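Local coordinates for protein NEQ263 (Nanoarchaeum equitans Kin4-M, PDB 5BN3) that forms, with its partner subunit NeqA, the core complex of an archaeal ATP synthase and contributes to an ADP-binding site, at residues 72-75 and 79-82; 138-143 and 277-282; 143-148 and 173-178; 167-172 and 187-192; 202-207 and 229-234. One frame throughout, in Å; residues are numbered along the deposited sequence.

Contact 1 lies nearest the surface, with only two of its eight touching residues buried. The other four are mostly buried and lie in the nucleotide-binding domain. Contacts 2 and 3 share helix 140-151 and Leu143; contacts 3 and 4 share helix 166-178. Contacts 1 and 4 meet where strands 73-75 and 185-190 run side by side. Contact 5 lies on the two helices that follow in the chain, and Thr202 bonds to Ser190 of contact 4. Chemistry changes with place. The turn of contact 1 is held by four hydrogen bonds, and contacts 2 and 3 by apolar packing. Contacts 4 and 5 each centre on a tyrosine that takes one hydrogen bond across the contact, weak in contact 4.

Contact 1. Residues 72-75 and 79-82; sequences GIFN and EPIK
Asn75 and Glu79 are joined by three hydrogen bonds. The backbone N of Asn75 gives a nearly straight bond of 2.9 Å to Glu79 O. The side chain adds the other two. Its CG sits between the backbone N and the carbonyl carbon (chi1 65°), which brings the amide across to Glu79. Asn75 OD1 then accepts from Glu79 N at 2.9 Å, with the donor above the carbonyl plane. The same oxygen also accepts from the N of Phe77 in the intervening turn. Asn75 ND2 gives to Glu79 OE1 at 2.9 Å, on the anti side of the carboxylate. An alanine in place of Asn75 lacks the amide, which would probably leave the N-H groups of Phe77 and Glu79 without this acceptor and the Glu79 carboxylate free to turn.

The backbones form a single antiparallel bridge, with Phe74 and Pro80 as a non-hydrogen-bonded pair. Its other flanking bond runs from Ile81 N to Ile73 O, 2.9 Å long. The N and O of Phe74 face the opposite neighbour and bond to strand 185-190, so the turn is attached along the edge of the sheet. Lys82 CE lies over a face of the Phe74 ring, 4.3 Å from its centroid, and Lys82 NZ bonds to Pro84 O. Ile73 N is buried against Lys82 CD and has no polar partner. Ile73 CG2 meets Ile81 CD1 at 3.9 Å.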
# COMPACT_ATOMS: atom_id res chain seq x y z
N GLY B 72 -12.24 -18.79 41.84
CA GLY B 72 -12.02 -17.37 42.01
C GLY B 72 -11.95 -16.55 40.74
O GLY B 72 -11.82 -17.09 39.64
N ILE B 73 -12.04 -15.23 40.90
CA ILE B 73 -11.91 -14.27 39.81
C ILE B 73 -10.78 -13.30 40.15
O ILE B 73 -10.72 -12.75 41.25
CB ILE B 73 -13.21 -13.48 39.59
CG1 ILE B 73 -14.36 -14.44 39.27
CG2 ILE B 73 -13.05 -12.47 38.47
CD1 ILE B 73 -15.70 -13.75 39.06
N PHE B 74 -9.88 -13.09 39.19
CA PHE B 74 -8.66 -12.32 39.43
C PHE B 74 -8.43 -11.32 38.31
O PHE B 74 -9.04 -11.44 37.24
CB PHE B 74 -7.46 -13.28 39.54
CG PHE B 74 -7.65 -14.39 40.54
CD1 PHE B 74 -8.35 -15.54 40.20
CD2 PHE B 74 -7.13 -14.28 41.82
CE1 PHE B 74 -8.53 -16.56 41.12
CE2 PHE B 74 -7.31 -15.30 42.74
CZ PHE B 74 -8.01 -16.44 42.39
N ASN B 75 -7.57 -10.33 38.53
CA ASN B 75 -7.18 -9.43 37.45
C ASN B 75 -6.04 -10.02 36.62
O ASN B 75 -5.66 -11.18 36.82
CB ASN B 75 -6.85 -8.02 37.95
CG ASN B 75 -5.61 -7.98 38.85
OD1 ASN B 75 -4.87 -8.95 38.97
ND2 ASN B 75 -5.39 -6.83 39.47
N GLU B 79 -4.13 -11.00 40.89
CA GLU B 79 -4.61 -10.48 42.17
C GLU B 79 -6.12 -10.66 42.26
O GLU B 79 -6.84 -10.39 41.31
CB GLU B 79 -4.24 -9.00 42.31
CG GLU B 79 -2.74 -8.74 42.35
CD GLU B 79 -2.39 -7.31 42.00
OE1 GLU B 79 -3.28 -6.58 41.51
OE2 GLU B 79 -1.23 -6.91 42.21
N PRO B 80 -6.60 -11.11 43.43
CA PRO B 80 -8.02 -11.42 43.57
C PRO B 80 -8.92 -10.20 43.41
O PRO B 80 -8.60 -9.12 43.91
CB PRO B 80 -8.12 -11.96 45.01
CG PRO B 80 -6.98 -11.33 45.72
CD PRO B 80 -5.87 -11.24 44.71
N ILE B 81 -10.03 -10.38 42.70
CA ILE B 81 -11.06 -9.36 42.62
C ILE B 81 -12.12 -9.67 43.67
O ILE B 81 -12.51 -8.79 44.44
CB ILE B 81 -11.73 -9.32 41.23
CG1 ILE B 81 -10.72 -8.93 40.15
CG2 ILE B 81 -12.91 -8.36 41.23
CD1 ILE B 81 -11.27 -9.00 38.74
N LYS B 82 -12.55 -10.93 43.71
CA LYS B 82 -13.63 -11.34 44.62
C LYS B 82 -13.29 -11.15 46.10
O LYS B 82 -14.18 -10.86 46.90
CB LYS B 82 -14.07 -12.78 44.34
CG LYS B 82 -13.14 -13.86 44.88
CD LYS B 82 -12.10 -14.24 43.85
CE LYS B 82 -10.71 -14.36 44.45
NZ LYS B 82 -10.50 -15.59 45.27

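Contact 2. Residues 138-143 and 277-282; sequences LPMERL and IPMLTM
At the start of helix 140-151, at the position corresponding to the P-loop and its helix in this family, Met140 packs on Met279, Leu280 and Thr281 of strand 273-281. Met140 carries the contact. A chi1 of 172° swings its CG away from the backbone N and sends the side chain out to the strand. The sulfur SD of Met140 rests 3.6 Å from Met279 CB. It lies equally close, 3.6 Å, to Leu280 O. The chain bends at the last torsion, and the methyl CE of Met140 comes to 4.0 Å from Thr281 OG1. That hydroxyl has its polar partner in Asp227. The two methionine side chains pass each other at a slant, with Met140 CG 4.1 Å from Met279 SD.

The fold is that of a largely parallel sheet with helices packed on it. The helix follows strand 131-134, the parallel neighbour of 273-281, and Met140 also touches Ile132 and Ser134 there. Before the helix, Pro139 is the centre of an inverse gamma turn and takes the N-cap position. Met140 N bonds to Leu138 O at 2.7 Å. One residue on, Glu141 forms a salt bridge with Lys425 of the neighbouring alpha chain.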
# COMPACT_ATOMS: atom_id res chain seq x y z
N LEU B 138 -20.01 -11.58 15.11
CA LEU B 138 -20.47 -12.97 15.04
C LEU B 138 -20.37 -13.67 16.40
O LEU B 138 -19.52 -13.32 17.22
CB LEU B 138 -19.73 -13.74 13.94
CG LEU B 138 -20.46 -13.76 12.59
CD1 LEU B 138 -20.65 -12.36 12.03
CD2 LEU B 138 -19.75 -14.64 11.58
N PRO B 139 -21.25 -14.66 16.65
CA PRO B 139 -21.35 -15.29 17.98
C PRO B 139 -20.19 -16.22 18.34
O PRO B 139 -20.42 -17.40 18.63
CB PRO B 139 -22.65 -16.10 17.88
CG PRO B 139 -22.76 -16.43 16.43
CD PRO B 139 -22.24 -15.22 15.71
N MET B 140 -18.97 -15.70 18.34
CA MET B 140 -17.79 -16.46 18.72
C MET B 140 -17.84 -16.87 20.19
O MET B 140 -17.36 -17.94 20.57
CB MET B 140 -16.54 -15.64 18.42
CG MET B 140 -15.24 -16.23 18.94
SD MET B 140 -13.81 -15.26 18.41
CE MET B 140 -14.28 -13.62 18.97
N GLU B 141 -18.41 -16.00 21.02
CA GLU B 141 -18.49 -16.26 22.46
C GLU B 141 -19.43 -17.42 22.77
O GLU B 141 -19.10 -18.28 23.58
CB GLU B 141 -18.94 -15.00 23.21
CG GLU B 141 -18.04 -13.79 23.01
CD GLU B 141 -18.40 -12.98 21.78
OE1 GLU B 141 -19.38 -13.35 21.08
OE2 GLU B 141 -17.72 -11.97 21.50
N ARG B 142 -20.59 -17.44 22.12
CA ARG B 142 -21.53 -18.55 22.28
C ARG B 142 -20.89 -19.88 21.88
O ARG B 142 -21.10 -20.89 22.54
CB ARG B 142 -22.81 -18.31 21.48
CG ARG B 142 -23.67 -17.19 22.02
CD ARG B 142 -25.16 -17.50 21.90
NE ARG B 142 -25.62 -17.54 20.52
CZ ARG B 142 -26.07 -16.48 19.85
NH1 ARG B 142 -26.11 -15.29 20.43
NH2 ARG B 142 -26.48 -16.62 18.60
N LEU B 143 -20.12 -19.87 20.80
CA LEU B 143 -19.47 -21.09 20.32
C LEU B 143 -18.47 -21.63 21.33
O LEU B 143 -18.43 -22.83 21.60
CB LEU B 143 -18.77 -20.84 18.98
CG LEU B 143 -18.04 -22.06 18.40
CD1 LEU B 143 -19.01 -23.21 18.18
CD2 LEU B 143 -17.32 -21.72 17.11
N ILE B 277 -7.80 -22.89 23.62
CA ILE B 277 -8.63 -22.29 22.57
C ILE B 277 -8.52 -20.77 22.60
O ILE B 277 -9.25 -20.10 23.34
CB ILE B 277 -10.10 -22.73 22.69
CG1 ILE B 277 -10.21 -24.26 22.66
CG2 ILE B 277 -10.94 -22.12 21.57
CD1 ILE B 277 -11.63 -24.78 22.81
N PRO B 278 -7.59 -20.21 21.80
CA PRO B 278 -7.47 -18.76 21.67
C PRO B 278 -8.55 -18.24 20.73
O PRO B 278 -8.80 -18.87 19.71
CB PRO B 278 -6.09 -18.57 21.02
CG PRO B 278 -5.42 -19.93 21.06
CD PRO B 278 -6.54 -20.92 21.05
N MET B 279 -9.18 -17.13 21.08
CA MET B 279 -10.21 -16.56 20.22
C MET B 279 -9.77 -15.19 19.75
O MET B 279 -9.20 -14.41 20.53
CB MET B 279 -11.53 -16.45 20.98
CG MET B 279 -12.16 -17.78 21.36
SD MET B 279 -13.57 -17.54 22.45
CE MET B 279 -12.75 -17.42 24.03
N LEU B 280 -10.03 -14.88 18.49
CA LEU B 280 -9.70 -13.56 17.96
C LEU B 280 -10.71 -13.05 16.95
O LEU B 280 -11.38 -13.82 16.25
CB LEU B 280 -8.28 -13.53 17.37
CG LEU B 280 -7.90 -14.47 16.22
CD1 LEU B 280 -8.22 -13.85 14.87
CD2 LEU B 280 -6.42 -14.82 16.30
N THR B 281 -10.83 -11.73 16.89
CA THR B 281 -11.63 -11.07 15.87
C THR B 281 -10.71 -10.76 14.70
O THR B 281 -9.65 -10.16 14.89
CB THR B 281 -12.24 -9.76 16.40
OG1 THR B 281 -13.10 -10.04 17.51
CG2 THR B 281 -13.03 -9.06 15.32
N MET B 282 -11.09 -11.18 13.50
CA MET B 282 -10.35 -10.82 12.29
C MET B 282 -10.79 -9.42 11.89
O MET B 282 -11.90 -9.25 11.39
CB MET B 282 -10.66 -11.79 11.15
CG MET B 282 -10.34 -13.25 11.45
SD MET B 282 -10.68 -14.36 10.06
CE MET B 282 -12.47 -14.49 10.14

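Contact 3. Residues 143-148 and 173-178; sequences LALQIA and IDEFIN
Helices 143-148 and 173-178 run in nearly the same direction, with an angle of 26° between them and 11.1 Å between the axes at closest approach. The spacing is wide, and side chains bridge it. Leu145 is the main bridge. With chi1 at -74° its CG lies beside the backbone N, and its two methyls reach different partners. CD1 of Leu145 lies 3.9 Å from Glu175 CB. CD2 of Leu145 is 3.8 Å from Phe176 CE1 and touches CZ as well, meeting the ring obliquely. Glu175 CG packs against both methyls, 4.0 Å from Leu145 CD1. Only the aliphatic part of Glu175 is used here, because its chain bends at chi2 and takes the carboxylate elsewhere. There OE2 has a weak hydrogen bond to Tyr388 and a long, weak ion pair with Arg149. Ala148, one turn after Leu145, adds a small contact: its CB lies at the edge of the Phe176 ring, 4.5 Å from CE1. The interface between the two segments is wholly apolar.

Both helices lie on one side of the largely parallel sheet. Leu145 CD2 also meets Phe172 CD2, one turn before Phe176, at 3.5 Å, so it packs against two rings of helix 166-178. Beneath, Ala144 and Ile147 rest on Met279 and Ile277 of strand 273-281, and Ala148 on Leu222 and Leu224 of strand 220-226. Ile173 reaches Ile187 and Ile189 of strand 185-190. The pair of helices thus spans the sheet across several strands.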
# COMPACT_ATOMS: atom_id res chain seq x y z
N LEU B 143 -20.12 -19.87 20.80
CA LEU B 143 -19.47 -21.09 20.32
C LEU B 143 -18.47 -21.63 21.33
O LEU B 143 -18.43 -22.83 21.60
CB LEU B 143 -18.77 -20.84 18.98
CG LEU B 143 -18.04 -22.06 18.40
CD1 LEU B 143 -19.01 -23.21 18.18
CD2 LEU B 143 -17.32 -21.72 17.11
N ALA B 144 -17.67 -20.74 21.91
CA ALA B 144 -16.67 -21.14 22.90
C ALA B 144 -17.32 -21.71 24.15
O ALA B 144 -16.84 -22.69 24.72
CB ALA B 144 -15.81 -19.96 23.27
N LEU B 145 -18.42 -21.09 24.57
CA LEU B 145 -19.15 -21.52 25.75
C LEU B 145 -19.83 -22.87 25.54
O LEU B 145 -19.86 -23.70 26.44
CB LEU B 145 -20.19 -20.46 26.15
CG LEU B 145 -19.63 -19.20 26.80
CD1 LEU B 145 -20.73 -18.18 27.05
CD2 LEU B 145 -18.94 -19.57 28.09
N GLN B 146 -20.38 -23.08 24.35
CA GLN B 146 -21.01 -24.35 24.02
C GLN B 146 -19.97 -25.48 23.99
O GLN B 146 -20.25 -26.61 24.39
CB GLN B 146 -21.77 -24.27 22.69
CG GLN B 146 -22.55 -25.53 22.35
CD GLN B 146 -23.46 -25.37 21.14
OE1 GLN B 146 -23.46 -24.33 20.49
NE2 GLN B 146 -24.24 -26.40 20.85
N ILE B 147 -18.77 -25.16 23.52
CA ILE B 147 -17.67 -26.12 23.53
C ILE B 147 -17.24 -26.42 24.97
O ILE B 147 -17.15 -27.59 25.35
CB ILE B 147 -16.46 -25.59 22.73
CG1 ILE B 147 -16.74 -25.65 21.23
CG2 ILE B 147 -15.22 -26.40 23.05
CD1 ILE B 147 -15.69 -24.96 20.38
N ALA B 148 -16.99 -25.38 25.75
CA ALA B 148 -16.56 -25.53 27.13
C ALA B 148 -17.57 -26.33 27.96
O ALA B 148 -17.18 -27.12 28.83
CB ALA B 148 -16.33 -24.17 27.76
N ILE B 173 -18.86 -15.39 32.65
CA ILE B 173 -19.06 -15.60 34.09
C ILE B 173 -20.48 -16.08 34.41
O ILE B 173 -20.66 -17.04 35.17
CB ILE B 173 -18.76 -14.30 34.88
CG1 ILE B 173 -17.27 -13.97 34.83
CG2 ILE B 173 -19.21 -14.43 36.33
CD1 ILE B 173 -16.90 -12.66 35.51
N ASP B 174 -21.47 -15.42 33.82
CA ASP B 174 -22.87 -15.78 34.07
C ASP B 174 -23.23 -17.17 33.56
O ASP B 174 -24.01 -17.88 34.20
CB ASP B 174 -23.81 -14.72 33.47
CG ASP B 174 -23.73 -13.39 34.20
OD1 ASP B 174 -23.10 -13.33 35.28
OD2 ASP B 174 -24.31 -12.40 33.70
N GLU B 175 -22.68 -17.57 32.42
CA GLU B 175 -22.93 -18.91 31.87
C GLU B 175 -22.25 -19.98 32.71
O GLU B 175 -22.82 -21.05 32.94
CB GLU B 175 -22.46 -18.99 30.41
CG GLU B 175 -22.58 -20.37 29.77
CD GLU B 175 -23.98 -20.69 29.26
OE1 GLU B 175 -24.93 -19.98 29.64
OE2 GLU B 175 -24.12 -21.65 28.47
N PHE B 176 -21.04 -19.69 33.19
CA PHE B 176 -20.32 -20.61 34.07
C PHE B 176 -21.08 -20.80 35.38
O PHE B 176 -21.08 -21.89 35.96
CB PHE B 176 -18.90 -20.11 34.33
CG PHE B 176 -17.97 -20.28 33.16
CD1 PHE B 176 -18.24 -21.21 32.17
CD2 PHE B 176 -16.82 -19.51 33.05
CE1 PHE B 176 -17.39 -21.37 31.09
CE2 PHE B 176 -15.96 -19.66 31.98
CZ PHE B 176 -16.25 -20.59 31.00
N ILE B 177 -21.71 -19.72 35.85
CA ILE B 177 -22.51 -19.76 37.06
C ILE B 177 -23.80 -20.56 36.85
O ILE B 177 -24.16 -21.40 37.67
CB ILE B 177 -22.83 -18.33 37.57
CG1 ILE B 177 -21.56 -17.69 38.16
CG2 ILE B 177 -23.93 -18.34 38.61
CD1 ILE B 177 -21.72 -16.23 38.54
N ASN B 178 -24.49 -20.29 35.75
CA ASN B 178 -25.75 -20.97 35.45
C ASN B 178 -25.59 -22.45 35.12
O ASN B 178 -26.51 -23.24 35.33
CB ASN B 178 -26.49 -20.26 34.32
CG ASN B 178 -26.88 -18.83 34.68
OD1 ASN B 178 -26.97 -18.48 35.85
ND2 ASN B 178 -27.13 -18.01 33.66

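Contact 4. Residues 167-172 and 187-192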
# COMPACT_ATOMS: atom_id res chain seq x y z
N ASP B 167 -19.62 -6.50 29.03
CA ASP B 167 -20.67 -7.33 28.44
C ASP B 167 -20.16 -8.71 28.05
O ASP B 167 -20.86 -9.71 28.19
CB ASP B 167 -21.24 -6.65 27.20
CG ASP B 167 -22.15 -5.49 27.53
OD1 ASP B 167 -22.23 -5.11 28.71
OD2 ASP B 167 -22.77 -4.95 26.58
N ILE B 168 -18.93 -8.76 27.56
CA ILE B 168 -18.34 -10.00 27.08
C ILE B 168 -17.90 -10.92 28.23
O ILE B 168 -18.34 -12.07 28.31
CB ILE B 168 -17.16 -9.74 26.12
CG1 ILE B 168 -17.63 -8.89 24.92
CG2 ILE B 168 -16.57 -11.05 25.63
CD1 ILE B 168 -18.83 -9.47 24.19
N TYR B 169 -17.06 -10.42 29.14
CA TYR B 169 -16.59 -11.27 30.23
C TYR B 169 -17.68 -11.64 31.25
O TYR B 169 -17.60 -12.68 31.89
CB TYR B 169 -15.31 -10.74 30.90
CG TYR B 169 -15.40 -9.43 31.66
CD1 TYR B 169 -16.08 -9.33 32.86
CD2 TYR B 169 -14.73 -8.30 31.20
CE1 TYR B 169 -16.13 -8.14 33.56
CE2 TYR B 169 -14.77 -7.11 31.89
CZ TYR B 169 -15.48 -7.03 33.07
OH TYR B 169 -15.53 -5.85 33.76
N LYS B 170 -18.71 -10.80 31.37
CA LYS B 170 -19.84 -11.13 32.22
C LYS B 170 -20.72 -12.20 31.58
O LYS B 170 -21.38 -12.97 32.28
CB LYS B 170 -20.67 -9.89 32.57
CG LYS B 170 -19.93 -8.89 33.45
CD LYS B 170 -20.84 -8.28 34.49
CE LYS B 170 -20.03 -7.55 35.56
NZ LYS B 170 -20.82 -7.29 36.80
N MET B 171 -20.73 -12.25 30.25
CA MET B 171 -21.45 -13.30 29.52
C MET B 171 -20.86 -14.66 29.85
O MET B 171 -21.59 -15.64 30.03
CB MET B 171 -21.38 -13.04 28.01
CG MET B 171 -22.05 -14.12 27.17
SD MET B 171 -21.63 -14.02 25.42
CE MET B 171 -22.03 -12.31 25.06
N PHE B 172 -19.53 -14.73 29.93
CA PHE B 172 -18.83 -15.96 30.30
C PHE B 172 -19.11 -16.33 31.75
O PHE B 172 -19.51 -17.46 32.04
CB PHE B 172 -17.33 -15.79 30.09
CG PHE B 172 -16.89 -15.98 28.66
CD1 PHE B 172 -17.00 -14.95 27.74
CD2 PHE B 172 -16.35 -17.19 28.25
CE1 PHE B 172 -16.59 -15.12 26.43
CE2 PHE B 172 -15.94 -17.37 26.94
CZ PHE B 172 -16.06 -16.33 26.03
N ILE B 187 -10.77 -17.43 36.73
CA ILE B 187 -11.00 -16.39 35.74
C ILE B 187 -10.05 -15.20 35.93
O ILE B 187 -9.93 -14.65 37.02
CB ILE B 187 -12.47 -15.91 35.77
CG1 ILE B 187 -13.39 -17.09 35.45
CG2 ILE B 187 -12.69 -14.78 34.78
CD1 ILE B 187 -14.87 -16.77 35.57
N PHE B 188 -9.36 -14.83 34.85
CA PHE B 188 -8.42 -13.72 34.88
C PHE B 188 -8.86 -12.63 33.91
O PHE B 188 -9.03 -12.89 32.71
CB PHE B 188 -7.01 -14.21 34.56
CG PHE B 188 -6.48 -15.22 35.54
CD1 PHE B 188 -6.72 -16.57 35.36
CD2 PHE B 188 -5.76 -14.81 36.65
CE1 PHE B 188 -6.24 -17.51 36.27
CE2 PHE B 188 -5.28 -15.74 37.56
CZ PHE B 188 -5.52 -17.09 37.37
N ILE B 189 -9.05 -11.42 34.42
CA ILE B 189 -9.64 -10.34 33.64
C ILE B 189 -8.78 -9.08 33.65
O ILE B 189 -8.47 -8.54 34.71
CB ILE B 189 -11.04 -9.98 34.18
CG1 ILE B 189 -11.97 -11.19 34.10
CG2 ILE B 189 -11.63 -8.80 33.41
CD1 ILE B 189 -13.27 -11.02 34.86
N SER B 190 -8.40 -8.61 32.47
CA SER B 190 -7.85 -7.26 32.33
C SER B 190 -8.84 -6.42 31.54
O SER B 190 -9.24 -6.80 30.43
CB SER B 190 -6.48 -7.28 31.64
OG SER B 190 -6.53 -7.96 30.40
N LYS B 191 -9.25 -5.29 32.11
CA LYS B 191 -10.26 -4.44 31.47
C LYS B 191 -9.72 -3.75 30.21
O LYS B 191 -8.51 -3.61 30.04
CB LYS B 191 -10.79 -3.40 32.46
CG LYS B 191 -11.43 -4.01 33.70
CD LYS B 191 -11.95 -2.95 34.66
CE LYS B 191 -12.47 -3.58 35.94
NZ LYS B 191 -13.54 -4.58 35.68
N ALA B 192 -10.63 -3.32 29.34
CA ALA B 192 -10.27 -2.71 28.07
C ALA B 192 -9.42 -1.45 28.23
O ALA B 192 -8.59 -1.14 27.37
CB ALA B 192 -11.51 -2.41 27.25
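Ile189 sets its two methyls, CG2 and CD1, against the ring of Tyr169. The methyl CG2 of Ile189 lies over one face, 4.0 Å from the ring centroid and 17° off the normal, a CH-pi contact shifted toward the CD2 and CE2 rim. The CD1 of Ile189 lies on the same side of the ring, over its CD1 rim, 3.8 Å from Tyr169 CD1. The two side chains cross at about a right angle. A chi1 of 66° turns the ring of Tyr169 off the helix and onto the strand. At its far end the hydroxyl is met by Lys191. The lysine chain is extended and bends at its last torsion, and NZ gives a weak hydrogen bond of 3.0 Å to Tyr169 OH.

Helix 166-178 is the crossover of a beta-alpha-beta unit that links the parallel strands 156-162 and 185-190. The tyrosine therefore packs on the strand that follows its own helix. Ala161 of strand 156-162 touches both Tyr169 and Ile189. Backbone bonding to Phe74 holds Ile189 from the outer strand 73-75. Ser190, on the reverse face, bonds to Thr202. Along the helix, Lys170 packs on Lys193 of the neighbouring alpha chain.

Contact 5. Residues 202-207 and 229-234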
# COMPACT_ATOMS: atom_id res chain seq x y z
N THR B 202 -2.01 -11.11 31.43
CA THR B 202 -3.23 -11.91 31.62
C THR B 202 -3.10 -13.36 31.12
O THR B 202 -3.36 -14.29 31.88
CB THR B 202 -4.47 -11.23 31.01
OG1 THR B 202 -4.64 -9.93 31.59
CG2 THR B 202 -5.72 -12.05 31.26
N PRO B 203 -2.70 -13.56 29.85
CA PRO B 203 -2.60 -14.96 29.43
C PRO B 203 -1.42 -15.67 30.08
O PRO B 203 -1.45 -16.89 30.18
CB PRO B 203 -2.38 -14.85 27.91
CG PRO B 203 -1.72 -13.52 27.73
CD PRO B 203 -2.36 -12.63 28.75
N ARG B 204 -0.41 -14.92 30.51
CA ARG B 204 0.77 -15.52 31.12
C ARG B 204 0.50 -16.07 32.52
O ARG B 204 0.97 -17.16 32.86
CB ARG B 204 1.94 -14.52 31.14
CG ARG B 204 2.60 -14.32 29.78
CD ARG B 204 3.68 -13.25 29.82
NE ARG B 204 4.50 -13.26 28.62
CZ ARG B 204 4.23 -12.59 27.51
NH1 ARG B 204 3.14 -11.83 27.44
NH2 ARG B 204 5.04 -12.66 26.46
N VAL B 205 -0.24 -15.33 33.33
CA VAL B 205 -0.59 -15.82 34.67
C VAL B 205 -1.58 -16.98 34.57
O VAL B 205 -1.53 -17.92 35.35
CB VAL B 205 -1.12 -14.70 35.61
CG1 VAL B 205 -0.17 -13.51 35.61
CG2 VAL B 205 -2.51 -14.24 35.21
N ALA B 206 -2.48 -16.90 33.59
CA ALA B 206 -3.47 -17.95 33.38
C ALA B 206 -2.81 -19.26 32.95
O ALA B 206 -3.20 -20.35 33.39
CB ALA B 206 -4.49 -17.51 32.34
N LEU B 207 -1.83 -19.16 32.06
CA LEU B 207 -1.11 -20.34 31.58
C LEU B 207 -0.09 -20.86 32.60
O LEU B 207 0.21 -22.06 32.62
CB LEU B 207 -0.43 -20.05 30.24
CG LEU B 207 -1.39 -19.99 29.05
CD1 LEU B 207 -0.69 -19.44 27.83
CD2 LEU B 207 -1.94 -21.37 28.77
N THR B 229 -6.59 -10.32 19.48
CA THR B 229 -6.37 -9.07 18.75
C THR B 229 -6.11 -7.92 19.74
O THR B 229 -5.32 -7.02 19.46
CB THR B 229 -7.54 -8.74 17.81
OG1 THR B 229 -7.72 -9.82 16.89
CG2 THR B 229 -7.26 -7.48 17.03
N ASN B 230 -6.79 -7.96 20.89
CA ASN B 230 -6.53 -6.99 21.95
C ASN B 230 -5.16 -7.22 22.58
O ASN B 230 -4.51 -6.27 23.00
CB ASN B 230 -7.61 -7.06 23.03
CG ASN B 230 -8.96 -6.61 22.53
OD1 ASN B 230 -9.07 -5.87 21.55
ND2 ASN B 230 -10.02 -7.04 23.21
N TYR B 231 -4.75 -8.48 22.67
CA TYR B 231 -3.43 -8.81 23.19
C TYR B 231 -2.33 -8.23 22.31
O TYR B 231 -1.37 -7.63 22.81
CB TYR B 231 -3.25 -10.32 23.33
CG TYR B 231 -1.84 -10.70 23.70
CD1 TYR B 231 -1.43 -10.71 25.03
CD2 TYR B 231 -0.90 -11.03 22.73
CE1 TYR B 231 -0.14 -11.04 25.37
CE2 TYR B 231 0.39 -11.36 23.07
CZ TYR B 231 0.77 -11.36 24.39
OH TYR B 231 2.06 -11.69 24.72
N ALA B 232 -2.45 -8.44 21.01
CA ALA B 232 -1.49 -7.90 20.06
C ALA B 232 -1.42 -6.38 20.14
O ALA B 232 -0.35 -5.79 20.00
CB ALA B 232 -1.82 -8.35 18.65
N ASP B 233 -2.58 -5.75 20.36
CA ASP B 233 -2.66 -4.29 20.46
C ASP B 233 -1.87 -3.79 21.67
O ASP B 233 -1.17 -2.78 21.59
CB ASP B 233 -4.12 -3.86 20.57
CG ASP B 233 -4.28 -2.35 20.66
OD1 ASP B 233 -4.13 -1.80 21.77
OD2 ASP B 233 -4.55 -1.71 19.62
N ALA B 234 -1.98 -4.50 22.78
CA ALA B 234 -1.25 -4.15 23.99
C ALA B 234 0.25 -4.33 23.80
O ALA B 234 1.05 -3.52 24.26
CB ALA B 234 -1.74 -4.97 25.16
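Tyr231 reaches from helix 228-241 to Pro203 and Arg204 of helix 196-215. From CB the ring leaves on the side away from the backbone N (chi1 173°), straight toward the other helix. Along one side of the ring, CD1 of Tyr231 lies 3.9 Å from Pro203 CG. The next atom, Tyr231 CE1, is 3.8 Å from the same Pro203 CG, which meets the ring obliquely. Nearer the tip, Tyr231 CZ comes to 3.9 Å from Arg204 NH1. The hydroxyl ends the chain: Arg204 NH1 gives it a hydrogen bond of 2.9 Å, rather bent at 138°. NH1 lies at the ring edge, in its plane, while OH sits near the guanidinium edge but tilted from that plane.

The hydroxyl has a second partner in Asp258 OD2, and Arg204 NH2 forms a salt bridge with Asp258 OD1. Tyrosine, arginine and aspartate thus close a small polar network. A phenylalanine in place of Tyr231 lacks the hydroxyl, which would probably leave Asp258 OD2 and Arg204 NH1 each short of a partner.

Helix 196-215 packs on strands 156-162 and 185-190, while helix 228-241 follows strand 220-226 and starts at the ends of the strands, where Asn230 bonds to Ile162 O and Thr229 to Thr281 O. Helix 196-215 is kinked at Pro203, where the backbone N of Pro203 and of Arg204 lacks a bond to the turn before. Arg204 NH1 instead bonds to Ile200 O. Ile262 of helix 255-263 packs on Pro203 and Tyr231 alike.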